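Local coordinates for protein putative aspartyl-tRNA synthetase (Leishmania major, PDB 6OD8) that probably joins L-aspartate to tRNA(Asp) at the expense of ATP, as a class-II aminoacyl-tRNA synthetase, at residues Asp86-Ile91 / Asp144-Val149; Asp132-Ile137 / Lys169-Val174. All coordinates share one frame; numbering follows the deposited sequence.

Contact 1. Residues Asp86-Ile91 / Asp144-Val149; sequences DKTVLI and DVEATV
Thr88-Ile91 and Asp144-Val149 pair as antiparallel strands, with segment axes 4.4 Å apart at closest approach and N-to-C directions at 143°. Val89 with Ala147 and Ile91 with Val145 are hydrogen-bonded pairs. The Val89 N to Ala147 O bond is 2.8 Å long, but the donor sits 36° out of the carbonyl plane. Two further backbone bonds lie beside these: Asp86 N bonds to Val149 O, and Val149 N to Lys87 O.

The pair belongs to the curled sheet of the OB-fold nucleic acid binding domain.

Thr88 and Thr148 form a non-hydrogen-bonded pair whose hydroxyls close the gap. Their OG1 atoms are 2.8 Å apart in a hydrogen bond. In both, OG1 lies anti to the carbonyl carbon. Thr88 CG2, anti to the backbone N, leans toward Glu146 CG, a contact that holds for one of two deposited conformers of Glu146. The carboxylate of Glu146 extends beyond this contact to a salt bridge with Lys170.

Val89, Ile91, Val145 and Ala147 share the other face of the two strands. There Val89 CG2 touches Val149 CG2 at 4.1 Å, and Val149 also packs on Ile164 and Leu166 of strand 164-168.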
loop_
_atom_site.group_PDB
_atom_site.type_symbol
_atom_site.label_atom_id
_atom_site.label_comp_id
_atom_site.label_asym_id
_atom_site.label_seq_id
_atom_site.Cartn_x
_atom_site.Cartn_y
_atom_site.Cartn_z
ATOM N N ASP A 86 -17.316 -15.830 36.220
ATOM C CA ASP A 86 -18.326 -16.832 36.562
ATOM C C ASP A 86 -19.194 -17.232 35.371
ATOM O O ASP A 86 -20.231 -17.883 35.553
ATOM C CB ASP A 86 -19.214 -16.359 37.720
ATOM C CG ASP A 86 -18.411 -15.910 38.923
ATOM O OD1 ASP A 86 -17.253 -16.363 39.062
ATOM O OD2 ASP A 86 -18.933 -15.105 39.725
ATOM N N LYS A 87 -18.816 -16.853 34.156
ATOM C CA LYS A 87 -19.519 -17.328 32.977
ATOM C C LYS A 87 -18.731 -18.479 32.364
ATOM O O LYS A 87 -17.500 -18.511 32.430
ATOM C CB LYS A 87 -19.713 -16.208 31.951
ATOM C CG LYS A 87 -20.253 -14.896 32.524
ATOM C CD LYS A 87 -21.753 -14.906 32.669
ATOM C CE LYS A 87 -22.293 -13.525 33.035
ATOM N NZ LYS A 87 -21.983 -13.122 34.439
ATOM N N THR A 88 -19.449 -19.442 31.787
ATOM C CA THR A 88 -18.825 -20.502 31.005
ATOM C C THR A 88 -18.858 -20.083 29.543
ATOM O O THR A 88 -19.935 -19.791 29.015
ATOM C CB THR A 88 -19.545 -21.837 31.192
ATOM O OG1 THR A 88 -19.405 -22.277 32.546
ATOM C CG2 THR A 88 -18.947 -22.874 30.272
ATOM N N VAL A 89 -17.683 -20.034 28.895
ATOM C CA VAL A 89 -17.568 -19.488 27.543
ATOM C C VAL A 89 -16.842 -20.471 26.630
ATOM O O VAL A 89 -16.201 -21.426 27.072
ATOM C CB VAL A 89 -16.838 -18.125 27.524
ATOM C CG1 VAL A 89 -17.609 -17.093 28.333
ATOM C CG2 VAL A 89 -15.441 -18.286 28.069
ATOM N N LEU A 90 -16.934 -20.199 25.334
ATOM C CA LEU A 90 -16.300 -21.001 24.293
ATOM C C LEU A 90 -15.130 -20.217 23.729
ATOM O O LEU A 90 -15.321 -19.122 23.199
ATOM C CB LEU A 90 -17.295 -21.330 23.180
ATOM C CG LEU A 90 -16.724 -22.069 21.972
ATOM C CD1 LEU A 90 -16.277 -23.470 22.369
ATOM C CD2 LEU A 90 -17.769 -22.114 20.872
ATOM N N ILE A 91 -13.935 -20.786 23.830
ATOM C CA ILE A 91 -12.717 -20.137 23.362
ATOM C C ILE A 91 -12.008 -21.074 22.395
ATOM O O ILE A 91 -11.974 -22.291 22.601
ATOM C CB ILE A 91 -11.794 -19.769 24.544
ATOM C CG1 ILE A 91 -12.563 -18.959 25.591
ATOM C CG2 ILE A 91 -10.587 -18.980 24.061
ATOM C CD1 ILE A 91 -12.149 -19.272 27.018
ATOM N N ASP A 144 -10.896 -26.022 20.918
ATOM C CA ASP A 144 -12.105 -25.341 21.354
ATOM C C ASP A 144 -12.358 -25.789 22.782
ATOM O O ASP A 144 -12.526 -26.985 23.028
ATOM C CB ASP A 144 -13.313 -25.708 20.487
ATOM C CG ASP A 144 -13.421 -24.874 19.232
ATOM O OD1 ASP A 144 -12.839 -23.773 19.182
ATOM O OD2 ASP A 144 -14.108 -25.324 18.294
ATOM N N VAL A 145 -12.377 -24.854 23.719
ATOM C CA VAL A 145 -12.583 -25.161 25.130
ATOM C C VAL A 145 -13.858 -24.470 25.592
ATOM O O VAL A 145 -14.078 -23.295 25.272
ATOM C CB VAL A 145 -11.374 -24.724 25.978
ATOM C CG1 VAL A 145 -11.667 -24.860 27.459
ATOM C CG2 VAL A 145 -10.149 -25.541 25.601
ATOM N N GLU A 146 -14.711 -25.208 26.300
ATOM C CA GLU A 146 -15.799 -24.638 27.080
ATOM C C GLU A 146 -15.318 -24.561 28.524
ATOM O O GLU A 146 -14.959 -25.587 29.105
ATOM C CB GLU A 146 -17.055 -25.503 26.962
ATOM C CG GLU A 146 -18.162 -25.137 27.913
ATOM C CD GLU A 146 -19.458 -25.889 27.628
ATOM O OE1 GLU A 146 -19.807 -26.804 28.406
ATOM O OE2 GLU A 146 -20.121 -25.560 26.618
ATOM N N ALA A 147 -15.283 -23.355 29.092
ATOM C CA ALA A 147 -14.658 -23.210 30.403
ATOM C C ALA A 147 -15.240 -22.026 31.150
ATOM O O ALA A 147 -15.607 -21.018 30.543
ATOM C CB ALA A 147 -13.140 -23.025 30.288
ATOM N N THR A 148 -15.261 -22.142 32.481
ATOM C CA THR A 148 -15.705 -21.062 33.348
ATOM C C THR A 148 -14.552 -20.111 33.660
ATOM O O THR A 148 -13.445 -20.547 34.007
ATOM C CB THR A 148 -16.304 -21.619 34.635
ATOM O OG1 THR A 148 -17.284 -22.612 34.300
ATOM C CG2 THR A 148 -17.002 -20.503 35.414
ATOM N N VAL A 149 -14.818 -18.814 33.525
ATOM C CA VAL A 149 -13.837 -17.779 33.845
ATOM C C VAL A 149 -13.918 -17.500 35.338
ATOM O O VAL A 149 -14.920 -16.975 35.830
ATOM C CB VAL A 149 -14.069 -16.501 33.035
ATOM C CG1 VAL A 149 -13.047 -15.446 33.433
ATOM C CG2 VAL A 149 -13.990 -16.784 31.545
#

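Contact 2. Residues Asp132-Ile137 / Lys169-Val174; sequences DFMGQI and KKIHTV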
loop_
_atom_site.group_PDB
_atom_site.type_symbol
_atom_site.label_atom_id
_atom_site.label_comp_id
_atom_site.label_asym_id
_atom_site.label_seq_id
_atom_site.Cartn_x
_atom_site.Cartn_y
_atom_site.Cartn_z
ATOM N N ASP A 132 -6.655 -37.043 31.314
ATOM C CA ASP A 132 -5.661 -37.749 30.505
ATOM C C ASP A 132 -5.582 -37.173 29.102
ATOM O O ASP A 132 -4.486 -37.009 28.550
ATOM C CB ASP A 132 -5.996 -39.235 30.413
ATOM C CG ASP A 132 -6.006 -39.924 31.766
ATOM O OD1 ASP A 132 -5.181 -39.555 32.630
ATOM O OD2 ASP A 132 -6.842 -40.835 31.955
ATOM N N PHE A 133 -6.739 -36.898 28.490
ATOM C CA PHE A 133 -6.748 -36.330 27.148
ATOM C C PHE A 133 -6.017 -34.998 27.117
ATOM O O PHE A 133 -5.175 -34.759 26.242
ATOM C CB PHE A 133 -8.186 -36.162 26.656
ATOM C CG PHE A 133 -8.287 -35.504 25.315
ATOM C CD1 PHE A 133 -7.953 -36.190 24.159
ATOM C CD2 PHE A 133 -8.717 -34.186 25.209
ATOM C CE1 PHE A 133 -8.043 -35.568 22.902
ATOM C CE2 PHE A 133 -8.815 -33.565 23.967
ATOM C CZ PHE A 133 -8.475 -34.256 22.812
ATOM N N MET A 134 -6.338 -34.107 28.060
ATOM C CA MET A 134 -5.699 -32.797 28.091
ATOM C C MET A 134 -4.190 -32.923 28.239
ATOM O O MET A 134 -3.428 -32.208 27.574
ATOM C CB MET A 134 -6.273 -31.962 29.228
ATOM C CG MET A 134 -7.689 -31.536 28.999
ATOM S SD MET A 134 -8.395 -30.865 30.509
ATOM C CE MET A 134 -7.507 -29.302 30.608
ATOM N N GLY A 135 -3.735 -33.833 29.102
ATOM C CA GLY A 135 -2.309 -33.984 29.323
ATOM C C GLY A 135 -1.528 -34.398 28.091
ATOM O O GLY A 135 -0.328 -34.118 28.010
ATOM N N GLN A 136 -2.175 -35.049 27.123
ATOM C CA GLN A 136 -1.463 -35.575 25.963
ATOM C C GLN A 136 -1.673 -34.776 24.676
ATOM O O GLN A 136 -1.143 -35.177 23.632
ATOM C CB GLN A 136 -1.838 -37.054 25.740
ATOM C CG GLN A 136 -3.306 -37.319 25.392
ATOM C CD GLN A 136 -3.613 -37.037 23.929
ATOM O OE1 GLN A 136 -3.015 -37.641 23.032
ATOM N NE2 GLN A 136 -4.523 -36.092 23.681
ATOM N N ILE A 137 -2.434 -33.675 24.704
ATOM C CA ILE A 137 -2.570 -32.849 23.508
ATOM C C ILE A 137 -1.198 -32.308 23.128
ATOM O O ILE A 137 -0.421 -31.881 23.989
ATOM C CB ILE A 137 -3.577 -31.707 23.739
ATOM C CG1 ILE A 137 -4.939 -32.285 24.145
ATOM C CG2 ILE A 137 -3.730 -30.830 22.499
ATOM C CD1 ILE A 137 -6.009 -31.255 24.464
ATOM N N LYS A 169 -14.579 -27.377 31.170
ATOM C CA LYS A 169 -15.691 -28.331 31.182
ATOM C C LYS A 169 -15.724 -29.232 29.950
ATOM O O LYS A 169 -16.193 -30.368 30.031
ATOM C CB LYS A 169 -17.028 -27.583 31.265
ATOM C CG LYS A 169 -17.083 -26.442 32.270
ATOM C CD LYS A 169 -16.708 -26.901 33.664
ATOM C CE LYS A 169 -17.119 -25.872 34.706
ATOM N NZ LYS A 169 -16.673 -26.238 36.078
ATOM N N LYS A 170 -15.256 -28.737 28.809
ATOM C CA LYS A 170 -15.193 -29.471 27.555
ATOM C C LYS A 170 -13.964 -29.000 26.800
ATOM O O LYS A 170 -13.601 -27.821 26.865
ATOM C CB LYS A 170 -16.424 -29.238 26.651
ATOM C CG LYS A 170 -17.738 -29.801 27.158
ATOM C CD LYS A 170 -18.835 -29.551 26.118
ATOM C CE LYS A 170 -20.168 -30.203 26.522
ATOM N NZ LYS A 170 -20.567 -29.759 27.888
ATOM N N ILE A 171 -13.330 -29.917 26.075
ATOM C CA ILE A 171 -12.191 -29.524 25.254
ATOM C C ILE A 171 -12.076 -30.454 24.049
ATOM O O ILE A 171 -11.977 -31.675 24.200
ATOM C CB ILE A 171 -10.883 -29.502 26.077
ATOM C CG1 ILE A 171 -9.704 -29.176 25.159
ATOM C CG2 ILE A 171 -10.636 -30.837 26.829
ATOM C CD1 ILE A 171 -8.398 -28.803 25.910
ATOM N N HIS A 172 -12.087 -29.890 22.848
ATOM C CA HIS A 172 -11.850 -30.669 21.637
ATOM C C HIS A 172 -10.772 -30.002 20.801
ATOM O O HIS A 172 -10.685 -28.768 20.754
ATOM C CB HIS A 172 -13.112 -30.830 20.778
ATOM C CG HIS A 172 -14.246 -31.521 21.473
ATOM N ND1 HIS A 172 -15.039 -30.890 22.407
ATOM C CD2 HIS A 172 -14.725 -32.783 21.359
ATOM C CE1 HIS A 172 -15.960 -31.734 22.840
ATOM N NE2 HIS A 172 -15.799 -32.886 22.212
ATOM N N THR A 173 -9.940 -30.814 20.141
ATOM C CA THR A 173 -8.974 -30.262 19.207
ATOM C C THR A 173 -9.680 -29.850 17.922
ATOM O O THR A 173 -10.512 -30.583 17.386
ATOM C CB THR A 173 -7.838 -31.240 18.888
ATOM O OG1 THR A 173 -8.371 -32.515 18.545
ATOM C CG2 THR A 173 -6.839 -31.367 20.089
ATOM N N VAL A 174 -9.343 -28.662 17.454
ATOM C CA VAL A 174 -9.767 -28.183 16.145
ATOM C C VAL A 174 -8.810 -28.686 15.069
ATOM O O VAL A 174 -9.226 -29.322 14.099
ATOM C CB VAL A 174 -9.857 -26.645 16.169
ATOM C CG1 VAL A 174 -10.156 -26.072 14.780
ATOM C CG2 VAL A 174 -10.918 -26.194 17.182
#
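Ile171 reaches from its strand toward the end of helix 128-136 and meets three residues there: Phe133, Met134 and Ile137. The short helix and strand axes are 9.9 Å apart at closest approach, at 42°. Side chains fill most of the gap, and no hydrogen bond crosses it.

The tight part centres on the two branches of Ile171. CG2 touches Met134 CG at 3.7 Å. CD1 meets Ile137 CD1 tip to tip, also at 3.7 Å. The long branch can reach that far because CG1 is anti to the backbone N (chi1 176°) and the chain stays extended (chi2 167°). Phe133 CE2 comes equally close to the backbone, 3.7 Å from Ile171 O, which lies oblique to the ring.

The side-chain contacts of Phe133 to the strand are longer. Its CD2 is 4.2 Å from Ile171 CG2, and its CZ is 4.3 Å from Thr173 CG2. Ile137 CG1 lies over one ring face, offset toward the rim, and the ring of Phe57 also meets it. Ile137 CG2 and Thr173 CG2 meet tip to tip at 4.0 Å.

Gln136, on the exposed side, folds back instead of crossing. Its NE2 donates to Phe133 O in the carbonyl plane, on a lone pair, at 3.0 Å. That oxygen also accepts from Gln136 N. His172 points away from the helix, and its NE2 bonds to Lys54 O.

Helix 128-136, between strands 114-121 and 142-151, is the OB-fold helix that links the third and fourth strands and packs against the barrel. Ile171 also lies on Val145 of strand 142-151, Met134 on Ala105 and Met107 of strand 104-111, and Ile137 on Val95 of strand 88-100.

Contacts 1 and 2 share one OB-fold domain, with centres 14 Å apart. Strand 142-151 connects them: it pairs with strand 88-100 in contact 1 and with strand 170-173 of contact 2. Probable backbone hydrogen bonds join them, Glu146 O to Lys169 N and Asp144 N to His172 O, each 2.8 Å. Lys169 and Lys170 both face Glu146 in a classic beta bulge. Along the chain the segments alternate, and helix 128-136 comes just before strand 142-151. The centres of the contacts lie about 36 and 38 Å from the centre of the chain. As in other aspartyl-tRNA synthetases, this OB-fold probably binds the tRNA anticodon, with aminoacylation in the class-II catalytic domain.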